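Local coordinates for phosphosugar isomerase (Escherichia coli O6:H1, PDB 5UQI), which probably catalyses the interconversion of arabinose-5-phosphate and ribulose-5-phosphate, as a sugar isomerase of the GutQ/KpsF subfamily, at residues I49-S54 and H76-V81; D91-L96 and Y119-T124; Q43-F48 and P71-H76; G86-D91 and K114-Y119. All coordinates share one frame; numbering follows the deposited sequence.

Overall arrangement
Contacts 2 and 3 pair strands of one parallel sheet of the SIS domain, and contact 1 lies where strand 46-50 gives way to loop and helix. Contact 3 pairs strand 46-50 with strand 72-76, contact 2 pairs strand 93-97 with strand 120-124, and the centres of contacts 2 and 3 are about 9 Å apart. Contact 1 continues contact 3 toward the C-terminal ends of strands 46-50 and 72-76 and shares His76 with it; it meets contact 2 where Ile49 N lies 2.9 Å from Ile95 O, a probable hydrogen bond. It also holds Val51 to Ser54 of the arabinose-5-phosphate pocket. Contact 4 joins the loops leading into the strands of contact 2, its centre about 16 Å from that of contact 1.

Contact 1: residues I49-S54 and H76-V81; sequences IGVGKS and HGTEAV. With A5P (arabinose-5-phosphate), chain B.
This contact forms part of the arabinose-5-phosphate pocket, to which Val51 to Ser54 belong. In it Gly50 and Val51, where strand 46-50 gives way to the loop, meet Gly77 and His76, the N-cap of helix 77-84. One hydrogen bond joins the two backbones: Gly77 N donates to Gly50 O at 3.0 Å, with 159° at the hydrogen. The donor stands above the carbonyl plane, 46° out of it, and so uses no lone pair. Gly50 O also lies over a face of the His76 imidazole, near its rim. Val51 CG1 covers the same face, 3.9 Å from the ring centroid, in a CH-pi contact in which the two side chains run almost perpendicular. The methyl reaches the ring because CG1 is anti to the carbonyl carbon (chi1 -61°). It also packs against Gly77 N at 3.6 Å, while Ile49 CG2 rests 3.7 Å from Gly77 CA, so neighbouring side chains fill the space beside this glycine. In the alpha/beta fold of the SIS domain, strand 46-50 passes into helix 52-67 here, and the turn between them faces the ligand. Gly52, with positive phi, brings the chain round, and Ser54 OG in the first turn of the helix donates to A5P O1P at 2.6 Å. Ser54 N adds a long, weak bond to the sugar hydroxyl A5P O3. Ser98 OG, Asn99 N, Ser100 N and Thr103 OG1 supply further hydrogen bonds to the ligand. Thr103 also touches the side chain of Val51, itself a pocket residue.

Contact 2: residues D91-L96 and Y119-T124; sequences DDVVIL and YLISFT
Ile121 of strand 120-124 packs on Val93 and Ile95 of strand 93-97, on the sheet face that helix 32-41 covers. Its CB lies 3.6 Å from Val94 O and 4.0 Å from Ile95 CG1, the two isoleucine side chains running side by side in the same direction. CG2 skirts the same Ile95 branch, whereas CG1 passes near the carbonyl oxygen of Val94. At the tip, CD1 meets Val93 CG1 at 3.6 Å, a reach made with CG1 anti to the carbonyl carbon (chi1 -66°) and the chain extended beyond it. Farther along, Ile95 CG2 stands over the centre of the Phe123 ring, 3.8 Å from its centroid and 8° off the normal, a CH-pi contact. On the other face of the sheet, Leu120 CD2 touches Val94 CB at 3.7 Å. The backbones form a parallel ladder of four hydrogen bonds: Val94 N to Tyr119 O, Ile121 N to Val94 O at 2.7 Å, Leu96 N to Ile121 O and Phe123 N to Leu96 O at 2.9 Å. Before it starts, a water links Asp92 O to Tyr119 N. Backbone N-H and C=O groups facing each other across the seam satisfy one another, so the buried side chains can be wholly apolar where they meet.

Contact 3: residues Q43-F48 and P71-H76; sequences QGKVVF and PSFFVH
Gly44 O and Pro71 O are bridged by a water that donates to both, just before strands 46-50 and 72-76 come together. These parallel neighbours, with helix 52-67 between them in the chain, form a beta-alpha-beta unit of the SIS domain. At Lys45 the aliphatic chain crosses the Phe73 side chain at about a right angle, CD lying 3.8 Å from Phe73 CD1. Val46 begins the ladder: its N donates to Pro71 O at 3.0 Å, in the carbonyl plane and on a lone pair. Val46 O is gripped twice, by Phe73 N at 3.1 Å and by Ser72 OG at 2.8 Å, from opposite faces of its plane. The hydroxyl gets there with OG anti to its own backbone N and beside the carbonyl carbon (chi1 -180°). On the sheet face opposite Val46 and Ser72, Val47 CG2 meets Phe73 CE1 at 3.6 Å and CG1 touches Val75 CG2. The Phe73 ring stays alongside Val47 because CG sits between backbone N and carbonyl carbon (chi1 62°), a sterically costly setting. Phe48 ends the pairing on this segment. Its N donates to Phe73 O, and its O receives Val75 N at 2.8 Å. The ring points to the side covered by helix 52-67, where it stacks edge-to-face with Phe65, and Ser72 OG lies at its edge, in plane, 3.3 Å from Phe48 CE1. The Phe48 carbonyl also has an aromatic neighbour, Phe74 CD1, 3.3 Å from Phe48 O.

Contact 4: residues G86-D91 and K114-Y119; sequences GMVAKD and KKMGNY
Lys90 and Asn118 carry the closest pair of CA atoms, 6.2 Å apart, where the loop before strand 93-97 runs past the turn that follows helix 110-116. The Asn118 side chain makes the direct polar link: ND2 donates to Ala89 O at 2.9 Å, with 143° at the hydrogen. The acceptor lies almost exactly in the amide plane, but the donor stands well above the plane of the Ala89 carbonyl, 48° out of it, so it does not lie on a lone pair. A second hydrogen bond from ND2 goes to Asp92 O, and Asp92 OD2 in turn accepts from Ala89 N, a further bond within the same loop. The other end of the amide is held through a water, which donates to Asn118 OD1 at 2.6 Å and to Val88 O at 3.2 Å. Val88 CG1 lies over one face of the amide, 3.6 Å from Asn118 ND2. Val88 also receives the tip of Met116: CE lies 3.8 Å from Val88 CB and 3.5 Å from Val88 O, brought round by the bend at chi3 (66°). Between Met116 and Asn118 the chain leaves the helix at Gly117, whose phi is positive. A further water donates to Lys90 O and, at 3.3 Å, to Met116 O, joining the helix end to the loop. The orientation of the buried Asn118 amide is set, ND2 toward the carbonyls and OD1 toward the water, and its polar group joins the loop 86-91 to the turn after helix 110-116, two segments that share no backbone-to-backbone hydrogen bond.

Contact 1: residues I49-S54 and H76-V81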
loop_
_atom_site.group_PDB
_atom_site.type_symbol
_atom_site.label_atom_id
_atom_site.label_comp_id
_atom_site.label_asym_id
_atom_site.label_seq_id
_atom_site.Cartn_x
_atom_site.Cartn_y
_atom_site.Cartn_z
ATOM N N ILE A 49 -4.349 -5.392 3.259
ATOM C CA ILE A 49 -5.666 -5.114 3.848
ATOM C C ILE A 49 -5.874 -3.610 3.788
ATOM O O ILE A 49 -4.989 -2.790 4.141
ATOM C CB ILE A 49 -5.699 -5.560 5.368
ATOM C CG1 ILE A 49 -5.481 -7.064 5.446
ATOM C CG2 ILE A 49 -7.040 -5.129 5.982
ATOM C CD1 ILE A 49 -5.567 -7.617 6.900
ATOM N N GLY A 50 -7.091 -3.198 3.367
ATOM C CA GLY A 50 -7.456 -1.763 3.291
ATOM C C GLY A 50 -8.956 -1.675 3.116
ATOM O O GLY A 50 -9.633 -2.694 2.919
ATOM N N VAL A 51 -9.438 -0.436 3.242
ATOM C CA VAL A 51 -10.850 -0.133 2.908
ATOM C C VAL A 51 -10.886 1.181 2.149
ATOM O O VAL A 51 -9.866 1.902 2.091
ATOM C CB VAL A 51 -11.765 -0.006 4.168
ATOM C CG1 VAL A 51 -11.792 -1.348 4.984
ATOM C CG2 VAL A 51 -11.411 1.207 5.019
ATOM N N GLY A 52 -12.025 1.493 1.524
ATOM C CA GLY A 52 -12.061 2.778 0.767
ATOM C C GLY A 52 -11.054 2.824 -0.376
ATOM O O GLY A 52 -10.729 1.814 -0.951
ATOM N N LYS A 53 -10.585 4.043 -0.675
ATOM C CA LYS A 53 -9.666 4.171 -1.826
ATOM C C LYS A 53 -8.337 3.501 -1.527
ATOM O O LYS A 53 -7.745 2.886 -2.415
ATOM C CB LYS A 53 -9.424 5.626 -2.194
ATOM C CG LYS A 53 -10.670 6.456 -2.383
ATOM C CD LYS A 53 -11.676 5.941 -3.383
ATOM C CE LYS A 53 -12.837 6.965 -3.522
ATOM N NZ LYS A 53 -13.649 6.914 -2.246
ATOM N N SER A 54 -7.917 3.495 -0.251
ATOM C CA SER A 54 -6.709 2.727 0.138
ATOM C C SER A 54 -6.867 1.261 -0.187
ATOM O O SER A 54 -5.884 0.622 -0.626
ATOM C CB SER A 54 -6.474 2.802 1.677
ATOM O OG SER A 54 -5.925 3.989 1.949
ATOM N N HIS A 76 -10.309 -7.322 2.249
ATOM C CA HIS A 76 -10.911 -6.042 2.675
ATOM C C HIS A 76 -11.013 -5.955 4.173
ATOM O O HIS A 76 -11.326 -6.939 4.823
ATOM C CB HIS A 76 -12.301 -5.989 2.017
ATOM C CG HIS A 76 -12.991 -4.675 2.193
ATOM N ND1 HIS A 76 -13.756 -4.407 3.330
ATOM C CD2 HIS A 76 -13.053 -3.567 1.416
ATOM C CE1 HIS A 76 -14.239 -3.179 3.229
ATOM N NE2 HIS A 76 -13.876 -2.672 2.056
ATOM N N GLY A 77 -10.735 -4.760 4.724
ATOM C CA GLY A 77 -10.663 -4.650 6.210
ATOM C C GLY A 77 -11.981 -4.994 6.909
ATOM O O GLY A 77 -12.002 -5.605 7.990
ATOM N N THR A 78 -13.139 -4.663 6.313
ATOM C CA THR A 78 -14.416 -5.078 6.923
ATOM C C THR A 78 -14.670 -6.530 6.727
ATOM O O THR A 78 -15.091 -7.224 7.643
ATOM C CB THR A 78 -15.593 -4.291 6.265
ATOM O OG1 THR A 78 -15.425 -2.942 6.733
ATOM C CG2 THR A 78 -16.957 -4.796 6.733
ATOM N N GLU A 79 -14.407 -7.047 5.549
ATOM C CA GLU A 79 -14.586 -8.485 5.404
ATOM C C GLU A 79 -13.673 -9.296 6.358
ATOM O O GLU A 79 -14.090 -10.362 6.837
ATOM C CB GLU A 79 -14.310 -8.925 3.942
ATOM C CG GLU A 79 -15.288 -8.193 2.949
ATOM C CD GLU A 79 -16.744 -8.494 3.290
ATOM O OE1 GLU A 79 -17.030 -9.726 3.567
ATOM O OE2 GLU A 79 -17.589 -7.561 3.451
ATOM N N ALA A 80 -12.455 -8.780 6.642
ATOM C CA ALA A 80 -11.568 -9.443 7.571
ATOM C C ALA A 80 -12.261 -9.714 8.904
ATOM O O ALA A 80 -12.130 -10.795 9.435
ATOM C CB ALA A 80 -10.343 -8.538 7.763
ATOM N N VAL A 81 -12.990 -8.719 9.419
ATOM C CA VAL A 81 -13.549 -8.903 10.801
ATOM C C VAL A 81 -14.886 -9.655 10.743
ATOM O O VAL A 81 -15.536 -9.895 11.763
ATOM C CB VAL A 81 -13.658 -7.561 11.548
ATOM C CG1 VAL A 81 -12.266 -6.965 11.729
ATOM C CG2 VAL A 81 -14.708 -6.594 10.952
HETATM C C1 A5P B . -12.346 7.959 1.698
HETATM O O1 A5P B . -11.791 8.794 1.117
HETATM C C2 A5P B . -11.880 6.592 1.484
HETATM O O2 A5P B . -11.925 6.163 0.160
HETATM C C3 A5P B . -10.556 6.613 2.117
HETATM O O3 A5P B . -9.531 5.964 1.355
HETATM C C4 A5P B . -11.057 5.853 3.318
HETATM O O4 A5P B . -11.808 6.711 4.158
HETATM C C5 A5P B . -9.952 5.211 4.100
HETATM O O5 A5P B . -9.155 6.204 4.628
HETATM P P A5P B . -7.699 5.724 5.072
HETATM O O1P A5P B . -6.796 5.584 3.833
HETATM O O2P A5P B . -7.234 6.953 6.015
HETATM O O3P A5P B . -7.833 4.426 5.692
#

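Contact 2: residues D91-L96 and Y119-T124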
loop_
_atom_site.group_PDB
_atom_site.type_symbol
_atom_site.label_atom_id
_atom_site.label_comp_id
_atom_site.label_asym_id
_atom_site.label_seq_id
_atom_site.Cartn_x
_atom_site.Cartn_y
_atom_site.Cartn_z
ATOM N N ASP A 91 2.489 -18.213 8.245
ATOM C CA ASP A 91 3.653 -17.701 7.485
ATOM C C ASP A 91 3.357 -16.417 6.679
ATOM O O ASP A 91 4.281 -15.837 6.082
ATOM C CB ASP A 91 4.145 -18.742 6.476
ATOM C CG ASP A 91 4.715 -20.014 7.148
ATOM O OD1 ASP A 91 5.392 -19.887 8.179
ATOM O OD2 ASP A 91 4.471 -21.111 6.616
ATOM N N ASP A 92 2.082 -15.989 6.642
ATOM C CA ASP A 92 1.766 -14.817 5.817
ATOM C C ASP A 92 2.200 -13.548 6.489
ATOM O O ASP A 92 2.268 -13.485 7.724
ATOM C CB ASP A 92 0.257 -14.739 5.586
ATOM C CG ASP A 92 -0.300 -15.934 4.763
ATOM O OD1 ASP A 92 0.456 -16.653 4.049
ATOM O OD2 ASP A 92 -1.511 -16.248 4.920
ATOM N N VAL A 93 2.572 -12.561 5.682
ATOM C CA VAL A 93 2.955 -11.237 6.192
ATOM C C VAL A 93 1.849 -10.312 5.778
ATOM O O VAL A 93 1.427 -10.420 4.621
ATOM C CB VAL A 93 4.316 -10.779 5.621
ATOM C CG1 VAL A 93 4.620 -9.298 5.903
ATOM C CG2 VAL A 93 5.387 -11.768 6.129
ATOM N N VAL A 94 1.438 -9.394 6.648
ATOM C CA VAL A 94 0.245 -8.535 6.416
ATOM C C VAL A 94 0.712 -7.110 6.225
ATOM O O VAL A 94 1.483 -6.566 7.066
ATOM C CB VAL A 94 -0.774 -8.671 7.586
ATOM C CG1 VAL A 94 -1.976 -7.782 7.342
ATOM C CG2 VAL A 94 -1.219 -10.101 7.776
ATOM N N ILE A 95 0.251 -6.455 5.136
ATOM C CA ILE A 95 0.491 -5.041 4.962
ATOM C C ILE A 95 -0.851 -4.361 5.095
ATOM O O ILE A 95 -1.767 -4.626 4.301
ATOM C CB ILE A 95 1.097 -4.703 3.571
ATOM C CG1 ILE A 95 2.488 -5.375 3.420
ATOM C CG2 ILE A 95 1.162 -3.226 3.352
ATOM C CD1 ILE A 95 3.162 -5.178 2.045
ATOM N N LEU A 96 -1.002 -3.487 6.071
ATOM C CA LEU A 96 -2.259 -2.769 6.237
ATOM C C LEU A 96 -2.078 -1.337 5.748
ATOM O O LEU A 96 -1.151 -0.621 6.158
ATOM C CB LEU A 96 -2.664 -2.706 7.718
ATOM C CG LEU A 96 -2.877 -4.110 8.301
ATOM C CD1 LEU A 96 -1.688 -4.557 9.197
ATOM C CD2 LEU A 96 -4.201 -4.219 9.052
ATOM N N TYR A 119 3.514 -11.117 11.241
ATOM C CA TYR A 119 4.270 -9.885 11.139
ATOM C C TYR A 119 3.434 -8.849 10.392
ATOM O O TYR A 119 2.867 -9.185 9.323
ATOM C CB TYR A 119 5.547 -10.185 10.354
ATOM C CG TYR A 119 6.559 -9.092 10.486
ATOM C CD1 TYR A 119 6.538 -7.975 9.701
ATOM C CD2 TYR A 119 7.546 -9.151 11.481
ATOM C CE1 TYR A 119 7.444 -6.934 9.833
ATOM C CE2 TYR A 119 8.441 -8.114 11.613
ATOM C CZ TYR A 119 8.421 -7.021 10.793
ATOM O OH TYR A 119 9.340 -5.973 10.915
ATOM N N LEU A 120 3.262 -7.689 11.008
ATOM C CA LEU A 120 2.364 -6.629 10.499
ATOM C C LEU A 120 3.175 -5.456 10.032
ATOM O O LEU A 120 3.982 -4.907 10.751
ATOM C CB LEU A 120 1.346 -6.168 11.562
ATOM C CG LEU A 120 0.560 -7.286 12.255
ATOM C CD1 LEU A 120 -0.337 -6.574 13.299
ATOM C CD2 LEU A 120 -0.230 -8.168 11.247
ATOM N N ILE A 121 2.881 -4.973 8.805
ATOM C CA ILE A 121 3.504 -3.800 8.234
ATOM C C ILE A 121 2.393 -2.792 7.991
ATOM O O ILE A 121 1.323 -3.185 7.534
ATOM C CB ILE A 121 4.129 -4.191 6.853
ATOM C CG1 ILE A 121 5.285 -5.184 7.121
ATOM C CG2 ILE A 121 4.635 -2.958 6.100
ATOM C CD1 ILE A 121 5.737 -5.832 5.817
ATOM N N SER A 122 2.615 -1.526 8.283
ATOM C CA SER A 122 1.642 -0.501 7.959
ATOM C C SER A 122 2.191 0.472 6.926
ATOM O O SER A 122 3.373 0.790 6.929
ATOM C CB SER A 122 1.137 0.299 9.177
ATOM O OG SER A 122 2.299 0.981 9.799
ATOM N N PHE A 123 1.324 0.926 6.000
ATOM C CA PHE A 123 1.649 2.060 5.164
ATOM C C PHE A 123 0.704 3.170 5.550
ATOM O O PHE A 123 -0.535 3.075 5.290
ATOM C CB PHE A 123 1.331 1.700 3.671
ATOM C CG PHE A 123 2.303 0.750 2.959
ATOM C CD1 PHE A 123 3.317 0.034 3.593
ATOM C CD2 PHE A 123 2.096 0.486 1.570
ATOM C CE1 PHE A 123 4.167 -0.802 2.888
ATOM C CE2 PHE A 123 2.925 -0.397 0.878
ATOM C CZ PHE A 123 3.975 -1.019 1.512
ATOM N N THR A 124 1.199 4.267 6.166
ATOM C CA THR A 124 0.370 5.385 6.643
ATOM C C THR A 124 1.159 6.666 6.461
ATOM O O THR A 124 2.366 6.582 6.205
ATOM C CB THR A 124 -0.054 5.266 8.141
ATOM O OG1 THR A 124 1.050 5.644 9.004
ATOM C CG2 THR A 124 -0.509 3.810 8.516
HETATM O O HOH W 1 4.250 -13.384 9.572
#

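Contact 3: residues Q43-F48 and P71-H76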
loop_
_atom_site.group_PDB
_atom_site.type_symbol
_atom_site.label_atom_id
_atom_site.label_comp_id
_atom_site.label_asym_id
_atom_site.label_seq_id
_atom_site.Cartn_x
_atom_site.Cartn_y
_atom_site.Cartn_z
ATOM N N GLN A 43 7.616 -16.463 3.915
ATOM C CA GLN A 43 7.477 -17.812 3.418
ATOM C C GLN A 43 6.060 -18.153 2.974
ATOM O O GLN A 43 5.820 -19.223 2.433
ATOM C CB GLN A 43 7.903 -18.763 4.549
ATOM C CG GLN A 43 9.357 -18.580 4.935
ATOM C CD GLN A 43 9.778 -19.616 5.945
ATOM O OE1 GLN A 43 9.705 -20.823 5.689
ATOM N NE2 GLN A 43 10.198 -19.158 7.111
ATOM N N GLY A 44 5.118 -17.241 3.248
ATOM C CA GLY A 44 3.723 -17.478 2.834
ATOM C C GLY A 44 3.358 -16.401 1.804
ATOM O O GLY A 44 4.158 -16.088 0.937
ATOM N N LYS A 45 2.139 -15.887 1.898
ATOM C CA LYS A 45 1.705 -14.840 1.002
ATOM C C LYS A 45 1.768 -13.476 1.682
ATOM O O LYS A 45 1.721 -13.393 2.909
ATOM C CB LYS A 45 0.257 -15.130 0.613
ATOM C CG LYS A 45 0.207 -16.496 -0.123
ATOM C CD LYS A 45 -0.977 -16.644 -1.055
ATOM C CE LYS A 45 -1.253 -18.104 -1.308
ATOM N NZ LYS A 45 -0.308 -18.649 -2.306
ATOM N N VAL A 46 1.912 -12.417 0.880
ATOM C CA VAL A 46 1.788 -11.048 1.361
ATOM C C VAL A 46 0.315 -10.653 1.273
ATOM O O VAL A 46 -0.238 -10.622 0.191
ATOM C CB VAL A 46 2.697 -10.058 0.578
ATOM C CG1 VAL A 46 2.512 -8.624 1.042
ATOM C CG2 VAL A 46 4.173 -10.520 0.655
ATOM N N VAL A 47 -0.295 -10.397 2.428
ATOM C CA VAL A 47 -1.762 -10.135 2.433
ATOM C C VAL A 47 -1.936 -8.667 2.643
ATOM O O VAL A 47 -1.494 -8.102 3.653
ATOM C CB VAL A 47 -2.450 -10.911 3.544
ATOM C CG1 VAL A 47 -3.945 -10.577 3.563
ATOM C CG2 VAL A 47 -2.212 -12.401 3.380
ATOM N N PHE A 48 -2.574 -8.003 1.660
ATOM C CA PHE A 48 -2.821 -6.561 1.777
ATOM C C PHE A 48 -4.226 -6.345 2.320
ATOM O O PHE A 48 -5.176 -7.010 1.865
ATOM C CB PHE A 48 -2.756 -5.879 0.383
ATOM C CG PHE A 48 -1.375 -5.656 -0.128
ATOM C CD1 PHE A 48 -0.721 -6.658 -0.847
ATOM C CD2 PHE A 48 -0.767 -4.383 0.061
ATOM C CE1 PHE A 48 0.601 -6.432 -1.336
ATOM C CE2 PHE A 48 0.540 -4.155 -0.441
ATOM C CZ PHE A 48 1.178 -5.153 -1.178
ATOM N N PRO A 71 3.833 -13.939 -4.271
ATOM C CA PRO A 71 2.456 -14.371 -4.070
ATOM C C PRO A 71 1.830 -13.426 -3.016
ATOM O O PRO A 71 2.378 -13.241 -1.918
ATOM C CB PRO A 71 2.574 -15.816 -3.601
ATOM C CG PRO A 71 3.763 -16.276 -4.506
ATOM C CD PRO A 71 4.722 -15.128 -4.378
ATOM N N SER A 72 0.638 -12.954 -3.348
ATOM C CA SER A 72 -0.011 -11.886 -2.554
ATOM C C SER A 72 -1.479 -11.899 -2.900
ATOM O O SER A 72 -1.838 -12.242 -3.998
ATOM C CB SER A 72 0.568 -10.560 -3.007
ATOM O OG SER A 72 0.026 -9.477 -2.320
ATOM N N PHE A 73 -2.336 -11.503 -1.964
ATOM C CA PHE A 73 -3.726 -11.237 -2.294
ATOM C C PHE A 73 -4.269 -10.187 -1.304
ATOM O O PHE A 73 -3.602 -9.807 -0.349
ATOM C CB PHE A 73 -4.607 -12.535 -2.249
ATOM C CG PHE A 73 -4.686 -13.214 -0.878
ATOM C CD1 PHE A 73 -3.617 -13.960 -0.361
ATOM C CD2 PHE A 73 -5.865 -13.096 -0.100
ATOM C CE1 PHE A 73 -3.732 -14.564 0.899
ATOM C CE2 PHE A 73 -6.002 -13.706 1.173
ATOM C CZ PHE A 73 -4.916 -14.446 1.677
ATOM N N PHE A 74 -5.484 -9.729 -1.605
ATOM C CA PHE A 74 -6.114 -8.658 -0.863
ATOM C C PHE A 74 -7.253 -9.189 -0.023
ATOM O O PHE A 74 -8.065 -10.017 -0.487
ATOM C CB PHE A 74 -6.682 -7.667 -1.923
ATOM C CG PHE A 74 -7.597 -6.627 -1.299
ATOM C CD1 PHE A 74 -7.072 -5.600 -0.509
ATOM C CD2 PHE A 74 -9.000 -6.677 -1.524
ATOM C CE1 PHE A 74 -7.926 -4.603 0.040
ATOM C CE2 PHE A 74 -9.821 -5.649 -0.929
ATOM C CZ PHE A 74 -9.292 -4.650 -0.173
ATOM N N VAL A 75 -7.353 -8.639 1.220
ATOM C CA VAL A 75 -8.493 -8.890 2.120
ATOM C C VAL A 75 -9.019 -7.548 2.519
ATOM O O VAL A 75 -8.303 -6.686 3.062
ATOM C CB VAL A 75 -8.044 -9.680 3.357
ATOM C CG1 VAL A 75 -9.197 -9.743 4.358
ATOM C CG2 VAL A 75 -7.632 -11.103 2.972
ATOM N N HIS A 76 -10.309 -7.322 2.249
ATOM C CA HIS A 76 -10.911 -6.042 2.675
ATOM C C HIS A 76 -11.013 -5.955 4.173
ATOM O O HIS A 76 -11.326 -6.939 4.823
ATOM C CB HIS A 76 -12.301 -5.989 2.017
ATOM C CG HIS A 76 -12.991 -4.675 2.193
ATOM N ND1 HIS A 76 -13.756 -4.407 3.330
ATOM C CD2 HIS A 76 -13.053 -3.567 1.416
ATOM C CE1 HIS A 76 -14.239 -3.179 3.229
ATOM N NE2 HIS A 76 -13.876 -2.672 2.056
HETATM O O HOH W 2 4.805 -14.148 -0.980
#

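Contact 4: residues G86-D91 and K114-Y119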
loop_
_atom_site.group_PDB
_atom_site.type_symbol
_atom_site.label_atom_id
_atom_site.label_comp_id
_atom_site.label_asym_id
_atom_site.label_seq_id
_atom_site.Cartn_x
_atom_site.Cartn_y
_atom_site.Cartn_z
ATOM N N GLY A 86 -9.633 -15.480 8.554
ATOM C CA GLY A 86 -9.326 -16.864 8.382
ATOM C C GLY A 86 -8.543 -17.171 7.115
ATOM O O GLY A 86 -8.004 -18.289 6.940
ATOM N N MET A 87 -8.410 -16.169 6.233
ATOM C CA MET A 87 -7.574 -16.383 5.041
ATOM C C MET A 87 -6.096 -16.265 5.335
ATOM O O MET A 87 -5.268 -16.684 4.482
ATOM C CB MET A 87 -7.952 -15.366 3.944
ATOM C CG MET A 87 -9.408 -15.522 3.549
ATOM S SD MET A 87 -9.882 -14.290 2.295
ATOM C CE MET A 87 -11.540 -14.895 1.923
ATOM N N VAL A 88 -5.771 -15.625 6.464
ATOM C CA VAL A 88 -4.383 -15.271 6.862
ATOM C C VAL A 88 -3.885 -16.408 7.752
ATOM O O VAL A 88 -4.510 -16.716 8.762
ATOM C CB VAL A 88 -4.367 -13.935 7.656
ATOM C CG1 VAL A 88 -2.943 -13.594 8.124
ATOM C CG2 VAL A 88 -4.958 -12.811 6.798
ATOM N N ALA A 89 -2.810 -17.042 7.322
ATOM C CA ALA A 89 -2.233 -18.177 8.075
ATOM C C ALA A 89 -0.813 -17.891 8.537
ATOM O O ALA A 89 -0.252 -16.896 8.190
ATOM C CB ALA A 89 -2.296 -19.438 7.241
ATOM N N LYS A 90 -0.239 -18.797 9.335
ATOM C CA LYS A 90 0.951 -18.439 10.133
ATOM C C LYS A 90 2.132 -17.738 9.436
ATOM O O LYS A 90 2.696 -16.784 10.007
ATOM C CB LYS A 90 1.456 -19.665 10.923
ATOM C CG LYS A 90 1.847 -20.869 10.089
ATOM C CD LYS A 90 2.705 -21.868 10.878
ATOM C CE LYS A 90 1.851 -22.919 11.562
ATOM N NZ LYS A 90 2.686 -24.032 12.099
ATOM N N ASP A 91 2.489 -18.213 8.245
ATOM C CA ASP A 91 3.653 -17.701 7.485
ATOM C C ASP A 91 3.357 -16.417 6.679
ATOM O O ASP A 91 4.281 -15.837 6.082
ATOM C CB ASP A 91 4.145 -18.742 6.476
ATOM C CG ASP A 91 4.715 -20.014 7.148
ATOM O OD1 ASP A 91 5.392 -19.887 8.179
ATOM O OD2 ASP A 91 4.471 -21.111 6.616
ATOM N N LYS A 114 -2.976 -9.524 16.261
ATOM C CA LYS A 114 -1.986 -9.707 17.337
ATOM C C LYS A 114 -2.028 -11.129 17.946
ATOM O O LYS A 114 -0.967 -11.770 18.089
ATOM C CB LYS A 114 -2.230 -8.640 18.431
ATOM C CG LYS A 114 -1.826 -7.254 18.021
ATOM C CD LYS A 114 -0.330 -7.208 17.812
ATOM C CE LYS A 114 0.045 -5.790 17.494
ATOM N NZ LYS A 114 1.512 -5.649 17.415
ATOM N N LYS A 115 -3.231 -11.655 18.194
ATOM C CA LYS A 115 -3.387 -13.052 18.615
ATOM C C LYS A 115 -2.895 -14.059 17.618
ATOM O O LYS A 115 -2.339 -15.082 17.977
ATOM C CB LYS A 115 -4.802 -13.396 19.075
ATOM C CG LYS A 115 -5.343 -12.525 20.213
ATOM C CD LYS A 115 -6.677 -13.113 20.659
ATOM C CE LYS A 115 -7.577 -12.076 21.313
ATOM N NZ LYS A 115 -7.087 -11.751 22.680
ATOM N N MET A 116 -3.063 -13.767 16.324
ATOM C CA MET A 116 -2.688 -14.694 15.282
ATOM C C MET A 116 -1.189 -14.723 15.096
ATOM O O MET A 116 -0.634 -15.747 14.683
ATOM C CB MET A 116 -3.388 -14.248 13.972
ATOM C CG MET A 116 -4.874 -14.546 14.078
ATOM S SD MET A 116 -5.828 -13.659 12.804
ATOM C CE MET A 116 -5.215 -14.456 11.289
ATOM N N GLY A 117 -0.533 -13.604 15.417
ATOM C CA GLY A 117 0.944 -13.562 15.475
ATOM C C GLY A 117 1.667 -13.158 14.224
ATOM O O GLY A 117 2.878 -13.045 14.209
ATOM N N ASN A 118 0.943 -12.942 13.133
ATOM C CA ASN A 118 1.661 -12.526 11.946
ATOM C C ASN A 118 2.459 -11.225 12.040
ATOM O O ASN A 118 2.046 -10.282 12.743
ATOM C CB ASN A 118 0.635 -12.371 10.821
ATOM C CG ASN A 118 -0.178 -13.628 10.604
ATOM O OD1 ASN A 118 -1.174 -13.891 11.317
ATOM N ND2 ASN A 118 0.218 -14.381 9.615
ATOM N N TYR A 119 3.514 -11.117 11.241
ATOM C CA TYR A 119 4.270 -9.885 11.139
ATOM C C TYR A 119 3.434 -8.849 10.392
ATOM O O TYR A 119 2.867 -9.185 9.323
ATOM C CB TYR A 119 5.547 -10.185 10.354
ATOM C CG TYR A 119 6.559 -9.092 10.486
ATOM C CD1 TYR A 119 6.538 -7.975 9.701
ATOM C CD2 TYR A 119 7.546 -9.151 11.481
ATOM C CE1 TYR A 119 7.444 -6.934 9.833
ATOM C CE2 TYR A 119 8.441 -8.114 11.613
ATOM C CZ TYR A 119 8.421 -7.021 10.793
ATOM O OH TYR A 119 9.340 -5.973 10.915
HETATM O O HOH W 3 -2.140 -16.327 10.949
HETATM O O HOH W 4 1.936 -15.949 12.681
#